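Local coordinates for ribonucleoside-diphosphate reductase (Pseudomonas aeruginosa, PDB 5IM3), which probably reduces ribonucleoside diphosphates to their deoxy forms for DNA synthesis, and binds dATP as an allosteric nucleotide, at residues A[838-842]-A[843-847]; A[682-685]-A[686-690]; A[178-181]-A[182-185]; A[711-714]-A[715-718]. One frame throughout, in Å; residues are numbered along the deposited sequence.

Contact 1: A[838-842]-A[843-847]; sequences ERIPQ and DLKDL
Lys845 folds back along the chain to Ile840 at the start of the short helix 842-847, where Pro841 occupies the N-cap position. Its CG stands beside its own backbone N (chi1 -74°), and the chain stays extended until a bend at chi4 delivers NZ to Ile840 O. The modelled length of this hydrogen bond, 2.4 Å, is implausibly short, so its details are doubtful; Ile837 O is a further acceptor for the same ammonium group. Gln842 crosses the lysine at about a right angle, with OE1 3.6 Å from Lys845 CD. The other end of that amide, NE2, reaches Asp846 OD1 at 3.3 Å; the bond is weak, and the amide and carboxylate planes stand 60° apart, which rules out a coplanar pairing. On the apolar side, Ile840 CG2 packs 3.6 Å from Leu844 CB.

The backbone sets up these meetings. Lys845 N bonds to Pro841 O at 3.1 Å, with an N-H...O angle of 158°. Leu844 N adds a weak bond to the same oxygen, and Asp846 N reaches Gln842 O at 3.1 Å, which carries the i to i+4 pattern into the helix. Farther out, Ile840 and Leu844 pack on Leu813 of helix 807-815; both helices belong to the barrel-domain region. Asp843 splits its carboxylate: OD2 forms a salt bridge with Arg816, while OD1 lies 3.2 Å from Pro841 CB.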
loop_
_atom_site.group_PDB
_atom_site.type_symbol
_atom_site.label_atom_id
_atom_site.label_comp_id
_atom_site.label_asym_id
_atom_site.label_seq_id
_atom_site.Cartn_x
_atom_site.Cartn_y
_atom_site.Cartn_z
ATOM N N GLU A 838 12.492 -15.926 -30.489
ATOM C CA GLU A 838 12.340 -15.457 -31.865
ATOM C C GLU A 838 12.362 -16.597 -32.877
ATOM O O GLU A 838 11.612 -16.577 -33.858
ATOM C CB GLU A 838 13.442 -14.441 -32.186
ATOM C CG GLU A 838 14.872 -15.010 -32.189
ATOM C CD GLU A 838 15.281 -15.611 -30.853
ATOM O OE1 GLU A 838 14.897 -15.043 -29.806
ATOM O OE2 GLU A 838 15.954 -16.665 -30.843
ATOM N N ARG A 839 13.224 -17.595 -32.669
ATOM C CA ARG A 839 13.467 -18.588 -33.709
ATOM C C ARG A 839 12.262 -19.479 -33.987
ATOM O O ARG A 839 12.182 -20.062 -35.073
ATOM C CB ARG A 839 14.668 -19.450 -33.330
ATOM C CG ARG A 839 15.998 -18.723 -33.461
ATOM C CD ARG A 839 17.113 -19.533 -32.844
ATOM N NE ARG A 839 17.275 -20.821 -33.515
ATOM C CZ ARG A 839 17.531 -21.971 -32.898
ATOM N NH1 ARG A 839 17.648 -22.023 -31.576
ATOM N NH2 ARG A 839 17.659 -23.084 -33.608
ATOM N N ILE A 840 11.331 -19.600 -33.052
ATOM C CA ILE A 840 10.169 -20.468 -33.261
ATOM C C ILE A 840 9.115 -19.698 -34.053
ATOM O O ILE A 840 8.747 -18.583 -33.654
ATOM C CB ILE A 840 9.613 -20.953 -31.928
ATOM C CG1 ILE A 840 10.484 -22.101 -31.408
ATOM C CG2 ILE A 840 8.153 -21.409 -32.065
ATOM C CD1 ILE A 840 9.893 -22.822 -30.186
ATOM N N PRO A 841 8.608 -20.244 -35.157
ATOM C CA PRO A 841 7.593 -19.522 -35.932
ATOM C C PRO A 841 6.284 -19.397 -35.168
ATOM O O PRO A 841 6.017 -20.118 -34.204
ATOM C CB PRO A 841 7.426 -20.378 -37.192
ATOM C CG PRO A 841 7.870 -21.741 -36.788
ATOM C CD PRO A 841 8.957 -21.535 -35.777
ATOM N N GLN A 842 5.455 -18.457 -35.626
ATOM C CA GLN A 842 4.258 -18.095 -34.876
ATOM C C GLN A 842 3.255 -19.240 -34.817
ATOM O O GLN A 842 2.491 -19.337 -33.849
ATOM C CB GLN A 842 3.608 -16.853 -35.491
ATOM C CG GLN A 842 2.534 -16.216 -34.616
ATOM C CD GLN A 842 3.080 -15.697 -33.298
ATOM O OE1 GLN A 842 4.201 -15.191 -33.233
ATOM N NE2 GLN A 842 2.289 -15.825 -32.237
ATOM N N ASP A 843 3.237 -20.114 -35.827
ATOM C CA ASP A 843 2.307 -21.240 -35.801
ATOM C C ASP A 843 2.619 -22.194 -34.654
ATOM O O ASP A 843 1.704 -22.816 -34.099
ATOM C CB ASP A 843 2.340 -21.988 -37.132
ATOM C CG ASP A 843 3.670 -22.666 -37.384
ATOM O OD1 ASP A 843 4.716 -22.016 -37.181
ATOM O OD2 ASP A 843 3.667 -23.852 -37.780
ATOM N N LEU A 844 3.896 -22.327 -34.287
ATOM C CA LEU A 844 4.263 -23.171 -33.154
ATOM C C LEU A 844 4.142 -22.435 -31.828
ATOM O O LEU A 844 3.869 -23.066 -30.802
ATOM C CB LEU A 844 5.687 -23.704 -33.331
ATOM C CG LEU A 844 5.808 -25.097 -33.955
ATOM C CD1 LEU A 844 4.922 -25.233 -35.185
ATOM C CD2 LEU A 844 7.263 -25.396 -34.313
ATOM N N LYS A 845 4.347 -21.116 -31.817
ATOM C CA LYS A 845 4.094 -20.351 -30.600
ATOM C C LYS A 845 2.641 -20.496 -30.164
ATOM O O LYS A 845 2.346 -20.559 -28.965
ATOM C CB LYS A 845 4.444 -18.878 -30.815
ATOM C CG LYS A 845 5.936 -18.575 -30.862
ATOM C CD LYS A 845 6.184 -17.074 -30.840
ATOM C CE LYS A 845 7.647 -16.748 -30.617
ATOM N NZ LYS A 845 8.489 -17.157 -31.770
ATOM N N ASP A 846 1.719 -20.558 -31.128
ATOM C CA ASP A 846 0.305 -20.723 -30.813
ATOM C C ASP A 846 -0.019 -22.166 -30.442
ATOM O O ASP A 846 -0.759 -22.415 -29.483
ATOM C CB ASP A 846 -0.550 -20.281 -32.002
ATOM C CG ASP A 846 -0.354 -18.817 -32.346
ATOM O OD1 ASP A 846 -0.035 -18.032 -31.428
ATOM O OD2 ASP A 846 -0.519 -18.451 -33.531
ATOM N N LEU A 847 0.530 -23.127 -31.189
ATOM C CA LEU A 847 0.196 -24.529 -30.960
ATOM C C LEU A 847 0.698 -25.014 -29.609
ATOM O O LEU A 847 0.073 -25.888 -28.998
ATOM C CB LEU A 847 0.777 -25.392 -32.079
ATOM C CG LEU A 847 0.603 -26.905 -31.917
ATOM C CD1 LEU A 847 -0.868 -27.281 -31.893
ATOM C CD2 LEU A 847 1.333 -27.635 -33.034
#

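Contact 2: A[682-685]-A[686-690]; sequences IAFA and DQSME
Phe684 and Ser688, one helical turn apart, are brought together by different first torsions. In Phe684, CG is anti to the backbone N (chi1 172°), and the ring extends toward the next turn; in Ser688, OG lies between the backbone N and the carbonyl carbon (chi1 51°), which directs the hydroxyl back to Phe684. As a result Ser688 CB sits over one face of the ring, 4.2 Å from its centroid and 20° off the ring normal, a CH-pi contact. The hydroxyl also stands above this face. Phe684 O receives Ser688 N in a secure bond of 2.9 Å; the serine OG is a doubtful second donor to that oxygen, since its modelled separation from Phe684 O is only 2.4 Å.

These are the first turns of the long helix 679-707 in the barrel-domain region, and alpha-helical bonding runs through the contact. Asp686 N meets Ile682 O at 3.1 Å, and Gln687 N meets Ala683 O at 3.0 Å. The Met689 N to Ala685 O bond, at 3.4 Å, is weak. Gln687 lays its CG against the carbonyl of the turn before, 3.4 Å from Ala683 O. The buried carboxylate of Asp686 turns to other parts of the chain, pairing with Lys868 in a salt bridge and with Trp869 NE1 in a hydrogen bond, while the Phe684 ring also meets that of Phe665.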
loop_
_atom_site.group_PDB
_atom_site.type_symbol
_atom_site.label_atom_id
_atom_site.label_comp_id
_atom_site.label_asym_id
_atom_site.label_seq_id
_atom_site.Cartn_x
_atom_site.Cartn_y
_atom_site.Cartn_z
ATOM N N ILE A 682 -12.064 -25.673 -30.938
ATOM C CA ILE A 682 -13.452 -25.675 -30.492
ATOM C C ILE A 682 -14.284 -26.602 -31.368
ATOM O O ILE A 682 -15.182 -27.302 -30.883
ATOM C CB ILE A 682 -13.998 -24.235 -30.491
ATOM C CG1 ILE A 682 -13.394 -23.459 -29.317
ATOM C CG2 ILE A 682 -15.520 -24.224 -30.434
ATOM C CD1 ILE A 682 -13.809 -22.001 -29.252
ATOM N N ALA A 683 -13.998 -26.623 -32.671
ATOM C CA ALA A 683 -14.716 -27.509 -33.579
ATOM C C ALA A 683 -14.398 -28.971 -33.290
ATOM O O ALA A 683 -15.298 -29.819 -33.255
ATOM C CB ALA A 683 -14.372 -27.160 -35.027
ATOM N N PHE A 684 -13.117 -29.290 -33.086
ATOM C CA PHE A 684 -12.742 -30.668 -32.781
ATOM C C PHE A 684 -13.338 -31.124 -31.453
ATOM O O PHE A 684 -13.745 -32.283 -31.313
ATOM C CB PHE A 684 -11.221 -30.811 -32.761
ATOM C CG PHE A 684 -10.753 -32.148 -32.269
ATOM C CD1 PHE A 684 -10.945 -33.288 -33.035
ATOM C CD2 PHE A 684 -10.126 -32.268 -31.041
ATOM C CE1 PHE A 684 -10.520 -34.525 -32.581
ATOM C CE2 PHE A 684 -9.696 -33.501 -30.582
ATOM C CZ PHE A 684 -9.896 -34.631 -31.352
ATOM N N ALA A 685 -13.391 -30.229 -30.461
ATOM C CA ALA A 685 -13.978 -30.588 -29.172
ATOM C C ALA A 685 -15.462 -30.896 -29.313
ATOM O O ALA A 685 -15.982 -31.812 -28.665
ATOM C CB ALA A 685 -13.771 -29.457 -28.165
ATOM N N ASP A 686 -16.159 -30.134 -30.157
ATOM C CA ASP A 686 -17.581 -30.369 -30.387
ATOM C C ASP A 686 -17.811 -31.713 -31.065
ATOM O O ASP A 686 -18.583 -32.546 -30.575
ATOM C CB ASP A 686 -18.154 -29.230 -31.235
ATOM C CG ASP A 686 -19.667 -29.277 -31.342
ATOM O OD1 ASP A 686 -20.244 -30.383 -31.297
ATOM O OD2 ASP A 686 -20.281 -28.197 -31.476
ATOM N N GLN A 687 -17.137 -31.943 -32.196
ATOM C CA GLN A 687 -17.429 -33.111 -33.019
ATOM C C GLN A 687 -16.900 -34.399 -32.401
ATOM O O GLN A 687 -17.523 -35.455 -32.554
ATOM C CB GLN A 687 -16.843 -32.914 -34.413
ATOM C CG GLN A 687 -17.390 -31.694 -35.128
ATOM C CD GLN A 687 -16.659 -31.399 -36.418
ATOM O OE1 GLN A 687 -16.368 -30.243 -36.728
ATOM N NE2 GLN A 687 -16.356 -32.442 -37.182
ATOM N N SER A 688 -15.757 -34.345 -31.715
ATOM C CA SER A 688 -15.236 -35.554 -31.085
ATOM C C SER A 688 -16.155 -36.023 -29.964
ATOM O O SER A 688 -16.356 -37.230 -29.784
ATOM C CB SER A 688 -13.821 -35.312 -30.561
ATOM O OG SER A 688 -13.761 -34.141 -29.767
ATOM N N MET A 689 -16.730 -35.087 -29.205
ATOM C CA MET A 689 -17.683 -35.474 -28.171
ATOM C C MET A 689 -18.975 -35.998 -28.781
ATOM O O MET A 689 -19.568 -36.951 -28.264
ATOM C CB MET A 689 -17.973 -34.292 -27.246
ATOM C CG MET A 689 -17.287 -34.396 -25.896
ATOM S SD MET A 689 -17.694 -35.927 -25.037
ATOM C CE MET A 689 -16.057 -36.489 -24.584
ATOM N N GLU A 690 -19.432 -35.383 -29.874
ATOM C CA GLU A 690 -20.629 -35.869 -30.549
ATOM C C GLU A 690 -20.438 -37.298 -31.041
ATOM O O GLU A 690 -21.369 -38.110 -30.990
ATOM C CB GLU A 690 -20.981 -34.943 -31.714
ATOM C CG GLU A 690 -22.273 -35.311 -32.428
ATOM C CD GLU A 690 -22.521 -34.471 -33.669
ATOM O OE1 GLU A 690 -21.632 -33.675 -34.042
ATOM O OE2 GLU A 690 -23.605 -34.611 -34.275
#

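Contact 3: A[178-181]-A[182-185]; sequences EVDG and ALIE
Asp180 closes the start of helix 181-190 as its N-cap, accepting Leu183 N on OD1 at 3.2 Å with an N-H...O angle of 160°. The carboxylate reaches this amide because CG is anti to the backbone N (chi1 -166°). The amide comes to OD1 from above the carboxylate plane, 77° out of it. The tight part of the contact lies here and in the backbone beneath. Asp180 CG touches Leu183 CB at 3.5 Å, and the carbonyl of the same aspartate takes Ile184 N at 3.2 Å. Ile184 CG1 presses against that oxygen too, 3.4 Å from Asp180 O. The bond from Glu185 N to Gly181 O, at 3.0 Å, continues the same i to i+4 pattern. A negative carboxylate beside the amides of a helix start is probably stabilised by the helix dipole.

The other side is looser. The side chain of the exposed Ala182, a bare methyl, has CB 3.8 Å from Asp180 OD1, and the branch of Leu183 that comes nearest, CD2, stays 4.2 Å from Asp180 CB.

The turn lies in the second ATP-cone range of the chain, away from the dATP pockets. Tyr219 OH bonds to Asp180 N, and both Val179 and Ile184 pack on Tyr219 and Val222 of helix 219-239, while Glu185 leans on Met162 and Leu165 of helix 162-173.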
loop_
_atom_site.group_PDB
_atom_site.type_symbol
_atom_site.label_atom_id
_atom_site.label_comp_id
_atom_site.label_asym_id
_atom_site.label_seq_id
_atom_site.Cartn_x
_atom_site.Cartn_y
_atom_site.Cartn_z
ATOM N N GLU A 178 16.289 -42.022 -33.554
ATOM C CA GLU A 178 17.259 -41.149 -32.892
ATOM C C GLU A 178 17.671 -41.695 -31.525
ATOM O O GLU A 178 17.951 -40.935 -30.597
ATOM C CB GLU A 178 16.715 -39.724 -32.760
ATOM C CG GLU A 178 16.684 -38.947 -34.068
ATOM C CD GLU A 178 18.076 -38.601 -34.571
ATOM O OE1 GLU A 178 19.002 -38.505 -33.738
ATOM O OE2 GLU A 178 18.248 -38.429 -35.800
ATOM N N VAL A 179 17.713 -43.019 -31.393
ATOM C CA VAL A 179 18.216 -43.676 -30.193
ATOM C C VAL A 179 19.440 -44.493 -30.575
ATOM O O VAL A 179 19.449 -45.171 -31.608
ATOM C CB VAL A 179 17.147 -44.568 -29.527
ATOM C CG1 VAL A 179 16.009 -43.712 -28.982
ATOM C CG2 VAL A 179 16.625 -45.610 -30.508
ATOM N N ASP A 180 20.472 -44.426 -29.738
ATOM C CA ASP A 180 21.769 -45.031 -30.030
ATOM C C ASP A 180 22.083 -46.054 -28.941
ATOM O O ASP A 180 22.477 -45.687 -27.829
ATOM C CB ASP A 180 22.852 -43.961 -30.117
ATOM C CG ASP A 180 24.131 -44.477 -30.742
ATOM O OD1 ASP A 180 24.356 -45.706 -30.711
ATOM O OD2 ASP A 180 24.913 -43.652 -31.261
ATOM N N GLY A 181 21.921 -47.337 -29.268
ATOM C CA GLY A 181 22.180 -48.378 -28.286
ATOM C C GLY A 181 23.634 -48.426 -27.858
ATOM O O GLY A 181 23.944 -48.488 -26.666
ATOM N N ALA A 182 24.551 -48.401 -28.831
ATOM C CA ALA A 182 25.973 -48.427 -28.504
ATOM C C ALA A 182 26.354 -47.247 -27.620
ATOM O O ALA A 182 27.170 -47.386 -26.702
ATOM C CB ALA A 182 26.805 -48.432 -29.786
ATOM N N LEU A 183 25.764 -46.076 -27.876
ATOM C CA LEU A 183 26.043 -44.908 -27.048
ATOM C C LEU A 183 25.688 -45.175 -25.589
ATOM O O LEU A 183 26.450 -44.821 -24.681
ATOM C CB LEU A 183 25.272 -43.699 -27.579
ATOM C CG LEU A 183 25.674 -42.316 -27.065
ATOM C CD1 LEU A 183 27.030 -41.905 -27.627
ATOM C CD2 LEU A 183 24.610 -41.285 -27.418
ATOM N N ILE A 184 24.536 -45.805 -25.345
ATOM C CA ILE A 184 24.125 -46.099 -23.976
ATOM C C ILE A 184 25.059 -47.123 -23.346
ATOM O O ILE A 184 25.426 -47.008 -22.171
ATOM C CB ILE A 184 22.662 -46.583 -23.945
ATOM C CG1 ILE A 184 21.726 -45.504 -24.496
ATOM C CG2 ILE A 184 22.253 -46.959 -22.520
ATOM C CD1 ILE A 184 20.280 -45.951 -24.610
ATOM N N GLU A 185 25.448 -48.146 -24.110
ATOM C CA GLU A 185 26.303 -49.198 -23.566
ATOM C C GLU A 185 27.661 -48.645 -23.150
ATOM O O GLU A 185 28.224 -49.065 -22.130
ATOM C CB GLU A 185 26.467 -50.316 -24.595
ATOM C CG GLU A 185 27.183 -51.546 -24.066
ATOM C CD GLU A 185 27.115 -52.714 -25.032
ATOM O OE1 GLU A 185 26.564 -52.539 -26.139
ATOM O OE2 GLU A 185 27.610 -53.808 -24.683
#

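Contact 4: A[711-714]-A[715-718]; sequences QTFQ and GSLW
A type II beta turn from Phe713 to Ser716 reverses the chain in the loop between helices 679-707 and 724-735 of the barrel-domain region. Its central residues give the evidence: Gln714 has an extended psi of 117°, and Gly715 a positive phi of 106°, a backbone conformation that glycine adopts easily. The closing bond runs from Ser716 N to Phe713 O at 3.0 Å and approaches from above the carbonyl plane. A second bond to the same oxygen comes from Ser716 OG at 2.6 Å, in the carbonyl plane and on a lone pair. A chi1 of 59° swings this hydroxyl over the serine's own backbone, within reach of Phe713 O.

The Phe713 ring reaches forward past the serine. Its CD1 lies 3.8 Å from Ser716 OG, an oblique approach, and its CE1 packs 3.8 Å from Trp718 CB, the phenylalanine and tryptophan side chains crossing at about a right angle. Only the base of Trp718 makes this contact; its indole extends away, with NE1 bonded to Ser764 O. Thr712, just ahead of the turn, uses OG1 to bond His655 and Gln575.

Ser719 OG also lies within bonding distance of Phe713 O and Ser716 OG, a cluster in which the hydroxyl protons must be shared out. Within the turn itself, Phe713 O takes two donors from Ser716, the amide from above the carbonyl plane and the hydroxyl in it, so the oxygen of this buried residue is bonded from two directions.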
loop_
_atom_site.group_PDB
_atom_site.type_symbol
_atom_site.label_atom_id
_atom_site.label_comp_id
_atom_site.label_asym_id
_atom_site.label_seq_id
_atom_site.Cartn_x
_atom_site.Cartn_y
_atom_site.Cartn_z
ATOM N N GLN A 711 -33.862 -50.565 -14.098
ATOM C CA GLN A 711 -35.196 -50.604 -13.501
ATOM C C GLN A 711 -36.008 -49.364 -13.849
ATOM O O GLN A 711 -37.155 -49.460 -14.299
ATOM C CB GLN A 711 -35.095 -50.739 -11.980
ATOM C CG GLN A 711 -34.665 -52.103 -11.469
ATOM C CD GLN A 711 -34.784 -52.206 -9.957
ATOM O OE1 GLN A 711 -35.746 -51.715 -9.363
ATOM N NE2 GLN A 711 -33.799 -52.836 -9.328
ATOM N N THR A 712 -35.432 -48.186 -13.641
ATOM C CA THR A 712 -36.178 -46.941 -13.731
ATOM C C THR A 712 -36.090 -46.300 -15.108
ATOM O O THR A 712 -36.305 -45.087 -15.226
ATOM C CB THR A 712 -35.685 -45.962 -12.665
ATOM O OG1 THR A 712 -34.306 -45.663 -12.890
ATOM C CG2 THR A 712 -35.852 -46.566 -11.270
ATOM N N PHE A 713 -35.789 -47.082 -16.149
ATOM C CA PHE A 713 -35.718 -46.519 -17.494
ATOM C C PHE A 713 -37.032 -45.860 -17.887
ATOM O O PHE A 713 -37.036 -44.789 -18.507
ATOM C CB PHE A 713 -35.355 -47.599 -18.512
ATOM C CG PHE A 713 -35.610 -47.185 -19.935
ATOM C CD1 PHE A 713 -34.694 -46.402 -20.618
ATOM C CD2 PHE A 713 -36.778 -47.558 -20.582
ATOM C CE1 PHE A 713 -34.932 -46.007 -21.923
ATOM C CE2 PHE A 713 -37.022 -47.164 -21.885
ATOM C CZ PHE A 713 -36.098 -46.385 -22.556
ATOM N N GLN A 714 -38.157 -46.489 -17.545
ATOM C CA GLN A 714 -39.460 -45.960 -17.919
ATOM C C GLN A 714 -39.688 -44.603 -17.258
ATOM O O GLN A 714 -39.723 -44.498 -16.027
ATOM C CB GLN A 714 -40.555 -46.953 -17.525
ATOM C CG GLN A 714 -40.441 -48.304 -18.242
ATOM C CD GLN A 714 -41.377 -49.368 -17.682
ATOM O OE1 GLN A 714 -42.164 -49.106 -16.769
ATOM N NE2 GLN A 714 -41.294 -50.580 -18.232
ATOM N N GLY A 715 -39.830 -43.565 -18.083
ATOM C CA GLY A 715 -40.034 -42.208 -17.624
ATOM C C GLY A 715 -38.824 -41.312 -17.783
ATOM O O GLY A 715 -38.969 -40.082 -17.759
ATOM N N SER A 716 -37.636 -41.890 -17.939
ATOM C CA SER A 716 -36.426 -41.103 -18.118
ATOM C C SER A 716 -36.502 -40.288 -19.406
ATOM O O SER A 716 -37.335 -40.535 -20.282
ATOM C CB SER A 716 -35.201 -42.015 -18.160
ATOM O OG SER A 716 -35.306 -42.949 -19.226
ATOM N N LEU A 717 -35.611 -39.299 -19.516
ATOM C CA LEU A 717 -35.502 -38.555 -20.766
ATOM C C LEU A 717 -35.245 -39.495 -21.934
ATOM O O LEU A 717 -35.752 -39.277 -23.041
ATOM C CB LEU A 717 -34.391 -37.508 -20.675
ATOM C CG LEU A 717 -34.613 -36.324 -19.728
ATOM C CD1 LEU A 717 -33.432 -35.369 -19.816
ATOM C CD2 LEU A 717 -35.905 -35.589 -20.041
ATOM N N TRP A 718 -34.472 -40.557 -21.703
ATOM C CA TRP A 718 -34.225 -41.529 -22.762
ATOM C C TRP A 718 -35.532 -42.130 -23.263
ATOM O O TRP A 718 -35.699 -42.354 -24.467
ATOM C CB TRP A 718 -33.293 -42.630 -22.261
ATOM C CG TRP A 718 -32.052 -42.147 -21.575
ATOM C CD1 TRP A 718 -31.772 -42.233 -20.242
ATOM C CD2 TRP A 718 -30.912 -41.524 -22.184
ATOM N NE1 TRP A 718 -30.530 -41.709 -19.985
ATOM C CE2 TRP A 718 -29.983 -41.262 -21.158
ATOM C CE3 TRP A 718 -30.586 -41.164 -23.497
ATOM C CZ2 TRP A 718 -28.752 -40.651 -21.401
ATOM C CZ3 TRP A 718 -29.363 -40.557 -23.735
ATOM C CH2 TRP A 718 -28.462 -40.308 -22.692
#

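Along the chain the order is contact 3, contact 2, contact 4 and contact 1, and none touches another. Contact 3 lies in the second ATP-cone range; the other three share the barrel-domain range, which also holds a dATP site. Contact 2 is within helix 679-707 and contact 4 in the loop that follows it. The centres of contacts 2 and 4 are nevertheless about 28 Å apart, because the long helix carries the chain away. The centre of contact 1, at the short helix 842-847, is about 25 Å from that of contact 2. Contacts 3 and 4 are about 60 Å apart between centres, on opposite sides of the chain's centre. All four are independent local features of separate helices and a loop.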